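Local coordinates for aminopeptidase N family protein (Idiomarina loihiensis L2TR, PDB 4FGM) that probably acts as a zinc-dependent M61-family aminopeptidase that trims amino acids from peptide N termini, and here holds maleic acid at its zinc, at residues F234-E238 / L270-E274; N280-P286 / F305-T310. One frame throughout, in Å; residues are numbered along the deposited sequence.

Along the chain, edge strand 235-238 comes first and leads through strand 242-248 into helix 262-277. Contact 1 closes that loop of about thirty residues, bringing the strand back against the helix that carries H273 and E274. Contact 2 opens only after contact 1 has closed: the loop 280-286, just past the same helix, meets the helix end and turn at 305-310, which supplies E307. The two contacts are in series, neither enclosing nor crossing the other, and both reach the zinc and the maleic acid. They touch directly, H273 O against T310 CG2 and E238 OE2 against I281 CG2, so strand 235-238, helix 262-277, loop 280-286 and the start of helix 308-320 pack together round the zinc.

Contact 1 of 2, residues F234-E238 / L270-E274; sequences FGGLE and LCCHE. With ZN (zinc ion), chain C; MAE (maleic acid), chain B.
E238 and E274 bring their carboxylates together beside the zinc, where edge strand 235-238 runs along the HExxH helix 262-277 of this M61 peptidase. H273 NE2 binds the zinc at 2.3 Å, and maleic acid O2 takes another position on the metal; H277 and E307 complete the site. The ligand lies against the strand, its C3 3.3 Å from G236 O and its O2 3.3 Å from E238 OE1. E274, the glutamate of HExxH, puts OE1 3.4 Å from E238 OE1; the side chains cross near a right angle, but the carboxylate planes are only 22° apart. CG of E274 stands opposite its own carbonyl carbon (chi1 -56°), and a bend at chi2 turns the carboxylate over the strand backbone. G236, with no side chain, lets E274 OE2 lie close to that backbone, 3.6 Å from G236 C. One shell out, D314 accepts a hydrogen bond from H273 ND1 and so steadies the ring's rotation. G235 and L237 pair with L246 and A244 of strand 242-248, which fixes the strand edge beside the ligand. Farther along, F234 and L270 approach from opposite directions, L270 CD2 meeting the ring obliquely at F234 CE2, 3.8 Å away; the same methyl lies 3.8 Å from G235 O.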
loop_
_atom_site.group_PDB
_atom_site.type_symbol
_atom_site.label_atom_id
_atom_site.label_comp_id
_atom_site.label_asym_id
_atom_site.label_seq_id
_atom_site.Cartn_x
_atom_site.Cartn_y
_atom_site.Cartn_z
ATOM N N PHE A 234 -7.192 3.951 -5.438
ATOM C CA PHE A 234 -6.813 3.430 -4.134
ATOM C C PHE A 234 -5.304 3.442 -4.010
ATOM O O PHE A 234 -4.591 3.234 -4.987
ATOM C CB PHE A 234 -7.337 2.006 -3.950
ATOM C CG PHE A 234 -7.272 1.525 -2.532
ATOM C CD1 PHE A 234 -6.337 0.564 -2.143
ATOM C CD2 PHE A 234 -8.144 2.042 -1.579
ATOM C CE1 PHE A 234 -6.272 0.126 -0.817
ATOM C CE2 PHE A 234 -8.089 1.616 -0.254
ATOM C CZ PHE A 234 -7.150 0.652 0.128
ATOM N N GLY A 235 -4.817 3.694 -2.805
ATOM C CA GLY A 235 -3.387 3.724 -2.600
ATOM C C GLY A 235 -2.974 4.642 -1.472
ATOM O O GLY A 235 -3.671 5.613 -1.149
ATOM N N GLY A 236 -1.833 4.318 -0.872
ATOM C CA GLY A 236 -1.305 5.113 0.218
ATOM C C GLY A 236 0.174 4.845 0.403
ATOM O O GLY A 236 0.668 3.777 0.048
ATOM N N LEU A 237 0.886 5.830 0.936
ATOM C CA LEU A 237 2.315 5.693 1.191
ATOM C C LEU A 237 2.598 6.278 2.567
ATOM O O LEU A 237 2.281 7.429 2.845
ATOM C CB LEU A 237 3.141 6.418 0.120
ATOM C CG LEU A 237 4.659 6.218 0.235
ATOM C CD1 LEU A 237 4.976 4.726 0.318
ATOM C CD2 LEU A 237 5.358 6.850 -0.951
ATOM N N GLU A 238 3.180 5.461 3.432
ATOM C CA GLU A 238 3.492 5.868 4.791
ATOM C C GLU A 238 4.684 6.807 4.878
ATOM O O GLU A 238 5.569 6.790 4.023
ATOM C CB GLU A 238 3.785 4.640 5.649
ATOM C CG GLU A 238 5.073 3.930 5.276
ATOM C CD GLU A 238 4.921 3.011 4.082
ATOM O OE1 GLU A 238 3.930 3.151 3.334
ATOM O OE2 GLU A 238 5.802 2.151 3.888
ATOM N N LEU A 270 -7.397 1.652 5.318
ATOM C CA LEU A 270 -6.228 2.234 4.660
ATOM C C LEU A 270 -5.497 3.194 5.602
ATOM O O LEU A 270 -4.266 3.143 5.716
ATOM C CB LEU A 270 -6.640 2.987 3.391
ATOM C CG LEU A 270 -5.532 3.740 2.635
ATOM C CD1 LEU A 270 -4.428 2.786 2.185
ATOM C CD2 LEU A 270 -6.140 4.418 1.426
ATOM N N CYS A 271 -6.255 4.063 6.274
ATOM C CA CYS A 271 -5.659 5.030 7.197
ATOM C C CYS A 271 -4.981 4.306 8.349
ATOM O O CYS A 271 -3.870 4.650 8.748
ATOM C CB CYS A 271 -6.717 5.972 7.763
ATOM S SG CYS A 271 -7.549 6.973 6.534
ATOM N N CYS A 272 -5.668 3.301 8.877
ATOM C CA CYS A 272 -5.153 2.505 9.978
ATOM C C CYS A 272 -3.842 1.831 9.564
ATOM O O CYS A 272 -2.918 1.693 10.364
ATOM C CB CYS A 272 -6.181 1.443 10.362
ATOM S SG CYS A 272 -5.720 0.427 11.761
ATOM N N HIS A 273 -3.781 1.423 8.300
ATOM C CA HIS A 273 -2.616 0.752 7.745
ATOM C C HIS A 273 -1.400 1.696 7.663
ATOM O O HIS A 273 -0.292 1.352 8.098
ATOM C CB HIS A 273 -2.964 0.216 6.349
ATOM C CG HIS A 273 -1.869 -0.576 5.707
ATOM N ND1 HIS A 273 -1.848 -1.955 5.715
ATOM C CD2 HIS A 273 -0.757 -0.186 5.042
ATOM C CE1 HIS A 273 -0.771 -2.383 5.079
ATOM N NE2 HIS A 273 -0.092 -1.330 4.661
ATOM N N GLU A 274 -1.601 2.887 7.107
ATOM C CA GLU A 274 -0.494 3.826 6.974
ATOM C C GLU A 274 -0.015 4.328 8.335
ATOM O O GLU A 274 1.186 4.460 8.571
ATOM C CB GLU A 274 -0.909 5.003 6.090
ATOM C CG GLU A 274 -1.413 4.618 4.694
ATOM C CD GLU A 274 -0.510 3.629 3.974
ATOM O OE1 GLU A 274 0.708 3.621 4.235
ATOM O OE2 GLU A 274 -1.014 2.861 3.131
HETATM ZN ZN ZN C . 2.017 -1.185 3.862
HETATM C C1 MAE B . 2.032 -0.070 1.429
HETATM O O1 MAE B . 2.876 -1.032 1.387
HETATM O O2 MAE B . 1.960 0.605 2.481
HETATM C C2 MAE B . 1.237 0.204 0.211
HETATM C C3 MAE B . 1.575 0.732 -0.963
HETATM C C4 MAE B . 2.901 1.194 -1.362
HETATM O O3 MAE B . 3.921 1.202 -0.647
HETATM O O4 MAE B . 2.976 1.567 -2.551
#

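Contact 2 of 2, residues N280-P286 / F305-T310; sequences NIKTLKP and FYEGMT. With ZN (zinc ion), chain C; MAE (maleic acid), chain B.
Loop 280-286 packs around Y306, the residue just before E307, the third zinc ligand of this gluzincin-like site. P286 CD lies over one face of the ring, 3.3 Å from Y306 CE2. I281 CD1 comes in obliquely on the same side, 3.6 Å from Y306 CG, and K285 CA lies obliquely near Y306 CZ. F305 CD1 stands over the centre of the opposite face. At the phenol end, L284 CD2 touches Y306 OH at 3.4 Å, while T419 forms the hydroxyl's hydrogen bond. Replacing Y306 by an alanine would probably open a gap between F305 and the I281 and P286 side chains and leave T419 without its phenol partner. N280 reaches past the ring with CG anti to its backbone N (chi1 -157°), which carries the amide in among F305, Y306 and T310. N280 ND2 makes a weak, bent hydrogen bond to T310 OG1 (3.2 Å, 124°), whereas OD1 is buried against Y306 CD1 and has no polar partner. T310 OG1 in turn donates to Y306 O at 2.8 Å, from above the carbonyl plane. L284 CD1 meets the F305 ring at its edge. E307 sits in the break between helices 303-306 and 308-320, where its OE1 binds the zinc at 2.2 Å. Around this cluster, helix 401-413 packs on N280, L284 and F305, T310 rests on helix 262-277, and I281 and K282 touch E238 of strand 235-238.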
loop_
_atom_site.group_PDB
_atom_site.type_symbol
_atom_site.label_atom_id
_atom_site.label_comp_id
_atom_site.label_asym_id
_atom_site.label_seq_id
_atom_site.Cartn_x
_atom_site.Cartn_y
_atom_site.Cartn_z
ATOM N N ASN A 280 5.770 0.680 12.419
ATOM C CA ASN A 280 6.262 -0.436 11.635
ATOM C C ASN A 280 6.669 -0.044 10.224
ATOM O O ASN A 280 5.792 0.214 9.381
ATOM C CB ASN A 280 5.156 -1.487 11.620
ATOM C CG ASN A 280 5.652 -2.898 11.345
ATOM O OD1 ASN A 280 6.844 -3.180 11.427
ATOM N ND2 ASN A 280 4.710 -3.808 11.043
ATOM N N ILE A 281 7.983 0.101 10.031
ATOM C CA ILE A 281 8.640 0.504 8.786
ATOM C C ILE A 281 9.227 1.891 8.714
ATOM O O ILE A 281 10.151 2.120 7.917
ATOM C CB ILE A 281 7.758 0.289 7.525
ATOM C CG1 ILE A 281 8.665 0.075 6.305
ATOM C CG2 ILE A 281 6.995 1.560 7.199
ATOM C CD1 ILE A 281 9.651 -1.048 6.488
ATOM N N LYS A 282 8.670 2.815 9.484
ATOM C CA LYS A 282 9.207 4.160 9.450
ATOM C C LYS A 282 10.262 4.300 10.538
ATOM O O LYS A 282 11.275 4.979 10.321
ATOM C CB LYS A 282 8.120 5.217 9.658
ATOM C CG LYS A 282 7.321 5.521 8.386
ATOM C CD LYS A 282 8.124 5.183 7.131
ATOM C CE LYS A 282 8.931 6.367 6.693
ATOM N NZ LYS A 282 10.080 5.893 5.890
ATOM N N THR A 283 10.034 3.684 11.705
ATOM C CA THR A 283 11.008 3.757 12.795
ATOM C C THR A 283 11.593 2.368 13.023
ATOM O O THR A 283 12.813 2.202 13.046
ATOM C CB THR A 283 10.380 4.310 14.085
ATOM O OG1 THR A 283 9.072 3.753 14.273
ATOM C CG2 THR A 283 10.289 5.829 14.005
ATOM N N LEU A 284 10.727 1.374 13.200
ATOM C CA LEU A 284 11.175 -0.009 13.353
ATOM C C LEU A 284 11.303 -0.420 11.884
ATOM O O LEU A 284 10.334 -0.323 11.136
ATOM C CB LEU A 284 10.092 -0.859 14.036
ATOM C CG LEU A 284 10.434 -2.203 14.705
ATOM C CD1 LEU A 284 9.422 -3.238 14.259
ATOM C CD2 LEU A 284 11.846 -2.656 14.366
ATOM N N LYS A 285 12.485 -0.851 11.459
ATOM C CA LYS A 285 12.674 -1.233 10.063
ATOM C C LYS A 285 13.886 -2.140 9.902
ATOM O O LYS A 285 14.685 -2.272 10.826
ATOM C CB LYS A 285 12.857 0.025 9.203
ATOM C CG LYS A 285 14.228 0.678 9.332
ATOM C CD LYS A 285 14.305 2.006 8.575
ATOM C CE LYS A 285 13.557 3.107 9.323
ATOM N NZ LYS A 285 13.692 4.452 8.674
ATOM N N PRO A 286 14.030 -2.795 8.731
ATOM C CA PRO A 286 15.190 -3.674 8.538
ATOM C C PRO A 286 16.478 -2.862 8.392
ATOM O O PRO A 286 16.454 -1.715 7.935
ATOM C CB PRO A 286 14.834 -4.452 7.271
ATOM C CG PRO A 286 13.984 -3.491 6.508
ATOM C CD PRO A 286 13.113 -2.864 7.576
ATOM N N PHE A 305 6.953 -9.257 7.385
ATOM C CA PHE A 305 6.714 -8.693 8.697
ATOM C C PHE A 305 6.264 -7.237 8.586
ATOM O O PHE A 305 5.222 -6.847 9.128
ATOM C CB PHE A 305 7.991 -8.816 9.548
ATOM C CG PHE A 305 7.905 -8.127 10.884
ATOM C CD1 PHE A 305 8.239 -6.772 11.014
ATOM C CD2 PHE A 305 7.464 -8.823 12.006
ATOM C CE1 PHE A 305 8.131 -6.121 12.248
ATOM C CE2 PHE A 305 7.350 -8.187 13.245
ATOM C CZ PHE A 305 7.685 -6.829 13.370
ATOM N N TYR A 306 7.036 -6.437 7.863
ATOM C CA TYR A 306 6.710 -5.028 7.717
ATOM C C TYR A 306 5.418 -4.753 6.960
ATOM O O TYR A 306 4.753 -3.747 7.203
ATOM C CB TYR A 306 7.910 -4.295 7.113
ATOM C CG TYR A 306 8.995 -4.166 8.148
ATOM C CD1 TYR A 306 8.805 -3.354 9.272
ATOM C CD2 TYR A 306 10.150 -4.940 8.083
ATOM C CE1 TYR A 306 9.734 -3.326 10.309
ATOM C CE2 TYR A 306 11.087 -4.922 9.119
ATOM C CZ TYR A 306 10.866 -4.114 10.231
ATOM O OH TYR A 306 11.750 -4.119 11.282
ATOM N N GLU A 307 5.052 -5.645 6.050
ATOM C CA GLU A 307 3.801 -5.470 5.331
ATOM C C GLU A 307 2.765 -6.435 5.903
ATOM O O GLU A 307 1.601 -6.070 6.077
ATOM C CB GLU A 307 3.986 -5.712 3.830
ATOM C CG GLU A 307 4.704 -4.580 3.097
ATOM C CD GLU A 307 4.048 -3.225 3.314
ATOM O OE1 GLU A 307 2.935 -3.183 3.863
ATOM O OE2 GLU A 307 4.645 -2.201 2.930
ATOM N N GLY A 308 3.206 -7.656 6.219
ATOM C CA GLY A 308 2.318 -8.672 6.767
ATOM C C GLY A 308 1.617 -8.305 8.064
ATOM O O GLY A 308 0.383 -8.353 8.129
HETATM N N MSE A 309 2.389 -7.947 9.095
HETATM C CA MSE A 309 1.815 -7.575 10.388
HETATM C C MSE A 309 0.836 -6.418 10.207
HETATM O O MSE A 309 -0.270 -6.421 10.766
HETATM C CB MSE A 309 2.913 -7.143 11.377
HETATM C CG MSE A 309 4.030 -8.159 11.622
HETATM SE SE MSE A 309 3.457 -9.901 12.315
HETATM C CE MSE A 309 3.802 -10.967 10.747
ATOM N N THR A 310 1.255 -5.430 9.420
ATOM C CA THR A 310 0.432 -4.256 9.155
ATOM C C THR A 310 -0.865 -4.647 8.443
ATOM O O THR A 310 -1.924 -4.067 8.691
ATOM C CB THR A 310 1.191 -3.244 8.283
ATOM O OG1 THR A 310 2.515 -3.065 8.809
ATOM C CG2 THR A 310 0.454 -1.900 8.258
HETATM ZN ZN ZN C . 2.017 -1.185 3.862
HETATM C C1 MAE B . 2.032 -0.070 1.429
HETATM O O1 MAE B . 2.876 -1.032 1.387
HETATM O O2 MAE B . 1.960 0.605 2.481
HETATM C C2 MAE B . 1.237 0.204 0.211
HETATM C C3 MAE B . 1.575 0.732 -0.963
HETATM C C4 MAE B . 2.901 1.194 -1.362
HETATM O O3 MAE B . 3.921 1.202 -0.647
HETATM O O4 MAE B . 2.976 1.567 -2.551
#